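Local coordinates for BH0236 protein (Bacillus halodurans, PDB 5T7A), which is a family 56 carbohydrate-binding module that probably binds beta-1,3-glucan and supports its recognition and hydrolysis, at residues Y35-R40 and I49-T54; D61-V66 and S99-K104. All coordinates share one frame; numbering follows the deposited sequence. Where two conformers were deposited one is given.

Interaction 1: residues Y35-R40 and I49-T54; sequences YTAGIR and IFFAPT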
ATOM      1  N   TYR A  35       8.117   8.233   3.776  1.00  6.53           N
ATOM      2  CA  TYR A  35       7.867   6.787   3.537  1.00  6.45           C
ATOM      3  C   TYR A  35       8.522   6.257   2.257  1.00  6.23           C
ATOM      4  O   TYR A  35       8.672   6.969   1.232  1.00  6.47           O
ATOM      5  CB  TYR A  35       6.354   6.505   3.434  1.00  6.37           C
ATOM      6  CG  TYR A  35       5.631   7.214   2.331  1.00  7.06           C
ATOM      7  CD1 TYR A  35       5.605   6.744   1.057  1.00  7.44           C
ATOM      8  CD2 TYR A  35       4.982   8.433   2.576  1.00  7.18           C
ATOM      9  CE1 TYR A  35       4.960   7.414   0.003  1.00  7.12           C
ATOM     10  CE2 TYR A  35       4.367   9.129   1.540  1.00  7.51           C
ATOM     11  CZ  TYR A  35       4.392   8.618   0.260  1.00  7.41           C
ATOM     12  OH  TYR A  35       3.782   9.269  -0.796  1.00  9.12           O
ATOM     13  N   THR A  36       8.744   4.943   2.273  1.00  6.49           N
ATOM     14  CA  THR A  36       8.879   4.145   1.054  1.00  7.04           C
ATOM     15  C   THR A  36       7.612   3.302   0.998  1.00  7.04           C
ATOM     16  O   THR A  36       7.173   2.771   2.078  1.00  7.08           O
ATOM     17  CB  THR A  36      10.048   3.182   1.104  1.00  7.69           C
ATOM     18  OG1 THR A  36      11.237   3.938   1.385  1.00  7.97           O
ATOM     19  CG2 THR A  36      10.214   2.490  -0.218  1.00  7.21           C
ATOM     20  N   ALA A  37       6.974   3.237  -0.173  1.00  7.19           N
ATOM     21  CA  ALA A  37       5.750   2.450  -0.260  1.00  7.48           C
ATOM     22  C   ALA A  37       5.654   1.812  -1.619  1.00  8.37           C
ATOM     23  O   ALA A  37       6.235   2.301  -2.576  1.00  9.17           O
ATOM     24  CB  ALA A  37       4.505   3.301  -0.019  1.00  7.45           C
ATOM     25  N   GLY A  38       4.923   0.692  -1.728  1.00  8.09           N
ATOM     26  CA  GLY A  38       4.884   0.086  -3.026  1.00  8.96           C
ATOM     27  C   GLY A  38       4.357  -1.335  -2.975  1.00  8.79           C
ATOM     28  O   GLY A  38       3.566  -1.713  -2.106  1.00  8.70           O
ATOM     29  N   ILE A  39       4.811  -2.109  -3.963  1.00  8.01           N
ATOM     30  CA  ILE A  39       4.402  -3.502  -4.144  1.00  8.85           C
ATOM     31  C   ILE A  39       5.622  -4.408  -3.986  1.00  9.27           C
ATOM     32  O   ILE A  39       6.665  -4.152  -4.606  1.00 11.29           O
ATOM     33  CB  ILE A  39       3.770  -3.712  -5.508  1.00  8.99           C
ATOM     34  CG1 ILE A  39       2.603  -2.727  -5.739  1.00  8.58           C
ATOM     35  CG2 ILE A  39       3.316  -5.148  -5.663  1.00  9.29           C
ATOM     36  CD1 ILE A  39       1.435  -2.746  -4.784  1.00  8.87           C
ATOM     37  N   ARG A  40       5.499  -5.482  -3.198  1.00  9.03           N
ATOM     38  CA  ARG A  40       6.546  -6.451  -3.045  1.00  9.70           C
ATOM     39  C   ARG A  40       5.920  -7.867  -2.887  1.00 10.16           C
ATOM     40  O   ARG A  40       4.694  -7.991  -2.961  1.00 10.66           O
ATOM     41  CB  ARG A  40       7.479  -6.098  -1.885  1.00 10.60           C
ATOM     42  CG  ARG A  40       6.835  -6.180  -0.531  1.00 10.73           C
ATOM     43  CD  ARG A  40       7.854  -5.704   0.515  1.00 11.48           C
ATOM     44  NE  ARG A  40       7.350  -5.771   1.851  1.00 11.88           N
ATOM     45  CZ  ARG A  40       7.775  -5.080   2.886  1.00 12.29           C
ATOM     46  NH1 ARG A  40       8.725  -4.162   2.774  1.00 11.45           N
ATOM     47  NH2 ARG A  40       7.220  -5.244   4.045  1.00 12.67           N
ATOM     48  N   ILE A  49       1.098  -5.020  -0.690  1.00  8.78           N
ATOM     49  CA  ILE A  49       1.283  -3.544  -0.609  1.00  8.76           C
ATOM     50  C   ILE A  49       2.002  -3.268   0.677  1.00  8.78           C
ATOM     51  O   ILE A  49       1.565  -3.720   1.770  1.00  8.36           O
ATOM     52  CB  ILE A  49      -0.046  -2.775  -0.586  1.00  9.02           C
ATOM     53  CG1 ILE A  49      -0.885  -3.095  -1.847  1.00  8.80           C
ATOM     54  CG2 ILE A  49       0.207  -1.268  -0.554  1.00  8.97           C
ATOM     55  CD1 ILE A  49      -2.301  -2.579  -1.795  1.00  9.36           C
ATOM     56  N   PHE A  50       3.096  -2.495   0.594  1.00  7.92           N
ATOM     57  CA  PHE A  50       3.853  -2.184   1.798  1.00  8.45           C
ATOM     58  C   PHE A  50       3.980  -0.685   1.941  1.00  7.78           C
ATOM     59  O   PHE A  50       3.998   0.058   0.982  1.00  8.18           O
ATOM     60  CB  PHE A  50       5.222  -2.812   1.830  1.00  7.95           C
ATOM     61  CG  PHE A  50       6.236  -2.174   0.902  1.00  8.16           C
ATOM     62  CD1 PHE A  50       6.269  -2.534  -0.445  1.00  7.95           C
ATOM     63  CD2 PHE A  50       7.123  -1.207   1.351  1.00  8.71           C
ATOM     64  CE1 PHE A  50       7.220  -1.983  -1.297  1.00  8.43           C
ATOM     65  CE2 PHE A  50       8.067  -0.609   0.500  1.00  8.56           C
ATOM     66  CZ  PHE A  50       8.132  -1.005  -0.822  1.00  8.07           C
ATOM     67  N   PHE A  51       4.144  -0.278   3.181  1.00  7.34           N
ATOM     68  CA  PHE A  51       4.336   1.150   3.564  1.00  7.17           C
ATOM     69  C   PHE A  51       5.323   1.190   4.734  1.00  7.33           C
ATOM     70  O   PHE A  51       5.079   0.611   5.799  1.00  8.14           O
ATOM     71  CB  PHE A  51       2.987   1.752   3.953  1.00  7.23           C
ATOM     72  CG  PHE A  51       3.030   3.258   4.223  1.00  7.53           C
ATOM     73  CD1 PHE A  51       2.776   4.149   3.192  1.00  7.43           C
ATOM     74  CD2 PHE A  51       3.374   3.749   5.480  1.00  7.92           C
ATOM     75  CE1 PHE A  51       2.829   5.524   3.387  1.00  8.35           C
ATOM     76  CE2 PHE A  51       3.421   5.083   5.674  1.00  8.46           C
ATOM     77  CZ  PHE A  51       3.181   5.967   4.658  1.00  8.29           C
ATOM     78  N   ALA A  52       6.483   1.777   4.504  1.00  7.46           N
ATOM     79  CA  ALA A  52       7.600   1.755   5.460  1.00  7.47           C
ATOM     80  C   ALA A  52       7.925   3.204   5.814  1.00  7.83           C
ATOM     81  O   ALA A  52       8.719   3.887   5.141  1.00  7.88           O
ATOM     82  CB  ALA A  52       8.809   1.045   4.829  1.00  7.64           C
ATOM     83  N   PRO A  53       7.310   3.720   6.883  1.00  7.45           N
ATOM     84  CA  PRO A  53       7.488   5.122   7.188  1.00  8.06           C
ATOM     85  C   PRO A  53       8.821   5.396   7.835  1.00  7.43           C
ATOM     86  O   PRO A  53       9.397   4.549   8.487  1.00  8.56           O
ATOM     87  CB  PRO A  53       6.319   5.443   8.131  1.00  7.74           C
ATOM     88  CG  PRO A  53       6.186   4.125   8.873  1.00  7.99           C
ATOM     89  CD  PRO A  53       6.366   3.065   7.818  1.00  9.26           C
ATOM     90  N   THR A  54       9.344   6.585   7.614  1.00  7.73           N
ATOM     91  CA  THR A  54      10.589   7.028   8.243  1.00  8.60           C
ATOM     92  C   THR A  54      10.469   7.410   9.672  1.00 10.71           C
ATOM     93  O   THR A  54      11.443   7.389  10.407  1.00 13.05           O
ATOM     94  CB  THR A  54      11.202   8.189   7.433  1.00  8.43           C
ATOM     95  OG1 THR A  54      10.219   9.200   7.214  1.00  8.72           O
ATOM     96  CG2 THR A  54      11.736   7.671   6.107  1.00  8.19           C
TER
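Arg40 lays its guanidinium flat on the side chain of Phe50, the two planes only 2° from parallel and their centres 4.5 Å apart. The overlap is off-centre: Phe50 CB sits under the middle of the guanidinium, with Arg40 CZ 3.6 Å from it, and Arg40 NH1 reaches toward CG and CD2 of the ring. Arg40 CG stands between its own backbone N and carbonyl carbon (chi1 67°), and the chain then runs extended to NE, crossing the phenylalanine at about a right angle. Beyond the stack, NH1 and NH2 form salt bridges with Glu82 and Glu84 of strand 82-88, on the far side of strand 46-53, fixing the rotation of the group.

Phe50 itself folds across to the other strand. One face of its ring rests on the backbone at Ala37 and Gly38, with Phe50 CE1 3.4 Å from Gly38 C; glycine, having no side chain, lets the ring come this close. Thr36 CG2 meets the same ring at CE2.

On the reverse face of the sheet, Tyr35 and Phe51 meet with planes 29° apart, offset so that little of one ring covers the other. Phe51 CE1 lies 3.4 Å from Tyr35 CG, while Tyr35 CB makes a CH-pi contact over the Phe51 face. Ala37 CB touches Phe51 CD1, and Ile39 CD1 meets Ile49 CG1.

Between the two layers runs an antiparallel hairpin ladder, Thr36 paired with Ala52 and Gly38 with Phe50, two hydrogen bonds each. The bond from Ala52 N to Thr36 O, 2.7 Å, is almost collinear with the carbonyl. The hairpin thus presents two chemistries: aromatic and aliphatic packing on the Tyr35 face, and on the Phe50 face a charged group held flat by a ring and two carboxylates.

Interaction 2: residues D61-V66 and S99-K104; sequences DVHLKV and SFTYEK. With EDO (1,2-ethanediol), chain F; EDO (1,2-ethanediol), chain E; EDO (1,2-ethanediol), chain C.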
ATOM      1  N   ASP A  61      -3.654   3.246   7.079  1.00  9.24           N
ATOM      2  CA  ASP A  61      -4.714   2.677   6.247  1.00 10.06           C
ATOM      3  C   ASP A  61      -4.300   2.691   4.777  1.00  9.50           C
ATOM      4  O   ASP A  61      -3.587   3.599   4.333  1.00  8.93           O
ATOM      5  CB  ASP A  61      -5.976   3.459   6.358  1.00 11.48           C
ATOM      6  CG  ASP A  61      -6.577   3.433   7.764  1.00 15.56           C
ATOM      7  OD1 ASP A  61      -6.316   2.495   8.511  1.00 15.28           O
ATOM      8  OD2 ASP A  61      -7.300   4.400   8.116  1.00 19.63           O
ATOM      9  N   VAL A  62      -4.738   1.661   4.045  1.00  8.51           N
ATOM     10  CA  VAL A  62      -4.609   1.643   2.621  1.00  9.08           C
ATOM     11  C   VAL A  62      -5.957   1.712   1.956  1.00  9.47           C
ATOM     12  O   VAL A  62      -6.940   1.135   2.471  1.00 11.25           O
ATOM     13  CB  VAL A  62      -3.792   0.413   2.146  1.00  9.05           C
ATOM     14  CG1 VAL A  62      -4.469  -0.915   2.478  1.00  8.86           C
ATOM     15  CG2 VAL A  62      -3.471   0.512   0.678  1.00  9.73           C
ATOM     16  N   HIS A  63      -6.015   2.445   0.864  1.00  8.99           N
ATOM     17  CA  HIS A  63      -7.241   2.653   0.019  1.00  9.80           C
ATOM     18  C   HIS A  63      -6.892   2.011  -1.312  1.00 10.39           C
ATOM     19  O   HIS A  63      -5.811   2.280  -1.849  1.00 11.24           O
ATOM     20  CB  HIS A  63      -7.497   4.136  -0.174  1.00 10.15           C
ATOM     21  CG  HIS A  63      -7.376   4.923   1.090  1.00  9.99           C
ATOM     22  ND1 HIS A  63      -8.233   4.744   2.170  1.00 10.43           N
ATOM     23  CD2 HIS A  63      -6.449   5.798   1.505  1.00 10.72           C
ATOM     24  CE1 HIS A  63      -7.840   5.502   3.175  1.00 10.73           C
ATOM     25  NE2 HIS A  63      -6.770   6.166   2.799  1.00 12.58           N
ATOM     26  N   LEU A  64      -7.726   1.071  -1.815  1.00 10.37           N
ATOM     27  CA  LEU A  64      -7.353   0.391  -3.063  1.00 11.07           C
ATOM     28  C   LEU A  64      -8.529   0.180  -3.967  1.00 12.15           C
ATOM     29  O   LEU A  64      -9.684   0.110  -3.515  1.00 12.71           O
ATOM     30  CB  LEU A  64      -6.556  -0.868  -2.788  1.00 12.56           C
ATOM     31  CG  LEU A  64      -7.227  -2.000  -2.012  1.00 12.52           C
ATOM     32  CD1 LEU A  64      -8.023  -2.826  -3.001  1.00 13.68           C
ATOM     33  CD2 LEU A  64      -6.180  -2.845  -1.259  1.00 12.44           C
ATOM     34  N   LYS A  65      -8.211   0.090  -5.246  1.00 13.39           N
ATOM     35  CA  LYS A  65      -9.201  -0.321  -6.251  1.00 16.19           C
ATOM     36  C   LYS A  65      -8.524  -1.182  -7.255  1.00 15.95           C
ATOM     37  O   LYS A  65      -7.366  -0.972  -7.605  1.00 14.37           O
ATOM     38  CB  LYS A  65      -9.660   0.898  -7.031  1.00 19.42           C
ATOM     39  CG  LYS A  65     -10.366   1.973  -6.295  1.00 26.23           C
ATOM     40  CD  LYS A  65     -10.377   3.229  -7.182  1.00 26.48           C
ATOM     41  CE  LYS A  65     -11.138   4.300  -6.478  1.00 31.83           C
ATOM     42  NZ  LYS A  65     -11.631   5.355  -7.406  1.00 34.98           N
ATOM     43  N   VAL A  66      -9.275  -2.106  -7.848  1.00 15.85           N
ATOM     44  CA  VAL A  66      -8.732  -2.983  -8.853  1.00 17.54           C
ATOM     45  C   VAL A  66      -9.543  -2.779 -10.156  1.00 18.33           C
ATOM     46  O   VAL A  66     -10.772  -2.861 -10.085  1.00 19.20           O
ATOM     47  CB  VAL A  66      -8.855  -4.427  -8.423  1.00 17.79           C
ATOM     48  CG1 VAL A  66      -8.357  -5.327  -9.563  1.00 18.85           C
ATOM     49  CG2 VAL A  66      -8.105  -4.738  -7.126  1.00 19.94           C
ATOM     50  N   SER A  99      -3.594   4.035  -2.363  1.00  9.25           N
ATOM     51  CA  SER A  99      -3.135   5.252  -1.665  0.58  9.01           C
ATOM     52  C   SER A  99      -3.138   4.963  -0.194  1.00  8.84           C
ATOM     53  O   SER A  99      -3.663   3.913   0.225  1.00  9.16           O
ATOM     54  CB  SER A  99      -4.026   6.410  -1.959  0.58  8.88           C
ATOM     55  OG  SER A  99      -5.379   6.098  -1.626  0.58  9.04           O
ATOM     56  N   PHE A 100      -2.511   5.839   0.586  1.00  7.63           N
ATOM     57  CA  PHE A 100      -2.394   5.624   2.008  1.00  7.64           C
ATOM     58  C   PHE A 100      -2.864   6.794   2.823  1.00  7.93           C
ATOM     59  O   PHE A 100      -2.690   7.950   2.414  1.00  9.05           O
ATOM     60  CB  PHE A 100      -0.927   5.337   2.397  1.00  7.19           C
ATOM     61  CG  PHE A 100      -0.315   4.201   1.600  1.00  7.35           C
ATOM     62  CD1 PHE A 100      -0.428   2.902   2.015  1.00  7.30           C
ATOM     63  CD2 PHE A 100       0.373   4.479   0.410  1.00  7.37           C
ATOM     64  CE1 PHE A 100       0.160   1.859   1.268  1.00  7.10           C
ATOM     65  CE2 PHE A 100       0.916   3.475  -0.303  1.00  7.43           C
ATOM     66  CZ  PHE A 100       0.818   2.154   0.090  1.00  7.00           C
ATOM     67  N   THR A 101      -3.322   6.477   4.033  1.00  8.22           N
ATOM     68  CA  THR A 101      -3.501   7.503   5.051  1.00  8.88           C
ATOM     69  C   THR A 101      -2.633   7.022   6.217  1.00  8.73           C
ATOM     70  O   THR A 101      -2.891   5.943   6.751  1.00  8.85           O
ATOM     71  CB  THR A 101      -4.989   7.687   5.427  1.00  9.88           C
ATOM     72  OG1 THR A 101      -5.728   8.175   4.301  1.00 10.80           O
ATOM     73  CG2 THR A 101      -5.120   8.667   6.583  1.00 10.05           C
ATOM     74  N   TYR A 102      -1.658   7.843   6.605  1.00  8.46           N
ATOM     75  CA  TYR A 102      -0.714   7.476   7.629  1.00  8.67           C
ATOM     76  C   TYR A 102      -0.628   8.504   8.714  1.00  9.33           C
ATOM     77  O   TYR A 102      -0.702   9.683   8.494  1.00  9.06           O
ATOM     78  CB  TYR A 102       0.686   7.271   7.052  1.00  8.37           C
ATOM     79  CG  TYR A 102       1.298   8.417   6.373  1.00  8.19           C
ATOM     80  CD1 TYR A 102       1.024   8.728   5.054  1.00  8.19           C
ATOM     81  CD2 TYR A 102       2.278   9.195   7.048  1.00  8.94           C
ATOM     82  CE1 TYR A 102       1.659   9.815   4.446  1.00  7.71           C
ATOM     83  CE2 TYR A 102       2.902  10.251   6.444  1.00  8.08           C
ATOM     84  CZ  TYR A 102       2.623  10.564   5.127  1.00  7.92           C
ATOM     85  OH  TYR A 102       3.228  11.618   4.508  1.00  8.48           O
ATOM     86  N   GLU A 103      -0.473   8.011   9.924  1.00 10.36           N
ATOM     87  CA  GLU A 103      -0.318   8.904  11.072  1.00  9.69           C
ATOM     88  C   GLU A 103       1.194   9.256  11.186  1.00  9.91           C
ATOM     89  O   GLU A 103       2.096   8.425  10.904  1.00 10.12           O
ATOM     90  CB  GLU A 103      -0.782   8.174  12.289  1.00 10.16           C
ATOM     91  CG  GLU A 103      -0.854   9.017  13.555  1.00  9.81           C
ATOM     92  CD  GLU A 103       0.411   9.011  14.364  1.00 11.76           C
ATOM     93  OE1 GLU A 103       1.352   8.214  14.131  1.00 11.21           O
ATOM     94  OE2 GLU A 103       0.468   9.868  15.299  1.00 13.24           O
ATOM     95  N   LYS A 104       1.486  10.465  11.621  0.50  9.94           N
ATOM     96  CA  LYS A 104       2.880  10.844  11.897  0.50  9.68           C
ATOM     97  C   LYS A 104       2.874  11.911  12.980  0.50 10.56           C
ATOM     98  O   LYS A 104       2.509  13.028  12.723  0.50 10.29           O
ATOM     99  CB  LYS A 104       3.574  11.398  10.638  0.50 10.31           C
ATOM    100  CG  LYS A 104       5.045  11.819  10.857  0.50  9.95           C
ATOM    101  CD  LYS A 104       5.808  12.208   9.594  0.50  9.71           C
ATOM    102  CE  LYS A 104       5.400  13.610   9.141  0.50  9.23           C
ATOM    103  NZ  LYS A 104       6.479  14.373   8.489  0.50  9.22           N
TER
HETATM  104  C1  EDO F1104     -12.287  -4.658  -6.668  1.00 37.84           C
HETATM  105  O1  EDO F1104     -13.124  -5.264  -5.706  1.00 42.50           O
HETATM  106  C2  EDO F1104     -11.684  -3.431  -5.997  1.00 31.76           C
HETATM  107  O2  EDO F1104     -11.885  -2.208  -6.725  1.00 26.71           O
HETATM  108  C1  EDO E1103      -8.259   5.858  -8.337  1.00 39.05           C
HETATM  109  O1  EDO E1103      -9.641   5.911  -8.646  1.00 37.91           O
HETATM  110  C2  EDO E1103      -7.701   7.191  -8.719  1.00 37.49           C
HETATM  111  O2  EDO E1103      -6.900   7.089  -9.891  1.00 38.35           O
HETATM  112  C1  EDO C1101       3.543  15.558   6.386  1.00 12.79           C
HETATM  113  O1  EDO C1101       4.932  15.239   5.996  1.00 13.57           O
HETATM  114  C2  EDO C1101       3.236  16.902   5.793  1.00 12.14           C
HETATM  115  O2  EDO C1101       3.941  17.887   6.494  1.00 11.47           O
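Strands 60-66 and 95-103 are antiparallel neighbours in the module's all-beta fold, and they pair here through Asp61 with Thr101 and His63 with Ser99. Each of these hydrogen-bonded pairs contributes two backbone bonds; that from His63 N to Ser99 O measures 2.8 Å. Val62 and Phe100 form the non-hydrogen-bonded pair between them.

His63 carries the side-chain part of the contact. With CG beside the backbone N (chi1 -46°), its imidazole leans across the neighbouring strand. NE2 meets Thr101 OG1 at 2.7 Å in a nearly straight hydrogen bond (167°), the hydroxyl lying at the ring edge, in plane. The other ring nitrogen, ND1, bonds to Asn73 on strand 72-79, while Thr101 OG1 also bonds to Thr110 on strand 108-117. A chain of side-chain hydrogen bonds, Asn73, His63, Thr101, Thr110, therefore spans four adjacent strands of the antiparallel sheet, with both imidazole nitrogens occupied and the ring's rotation fixed. Next to it, Asp61 turns its carboxylate to a salt bridge with Arg75.

On the opposite face, Val62 and Phe100 make an apolar contact. Their side chains run alongside each other in the same direction, and Val62 CG2 comes 3.9 Å from Phe100 CE1; Ile49 and Met76 touch both. Beyond His63 and Thr101 the two segments no longer touch. There Val66 N donates to O2 of a 1,2-ethanediol (chain F) at 2.8 Å, a molecule that probably comes from the crystallisation liquor.

In the fold
Interactions 1 and 2 follow one another along the chain, their centres about 11 Å apart, and their apolar faces meet inside the fold. Phe100 of interaction 2 is the main bridge: its CG lies 3.5 Å from Phe51 CD1, its CZ 3.5 Å from Ile49 CG2, and its CE2 3.6 Å from Ala37 CB. Tyr102 adds a second aromatic contact, CD1 to Phe51 CZ at 3.5 Å. All four strands belong to one antiparallel sheet that folds over on itself, so the 35-40/49-54 hairpin and the 61-66/99-104 pair pack face to face, sharing one hydrophobic core, while the Arg40–Phe50 stack and the His63–Thr101 bond lie on the faces turned from it.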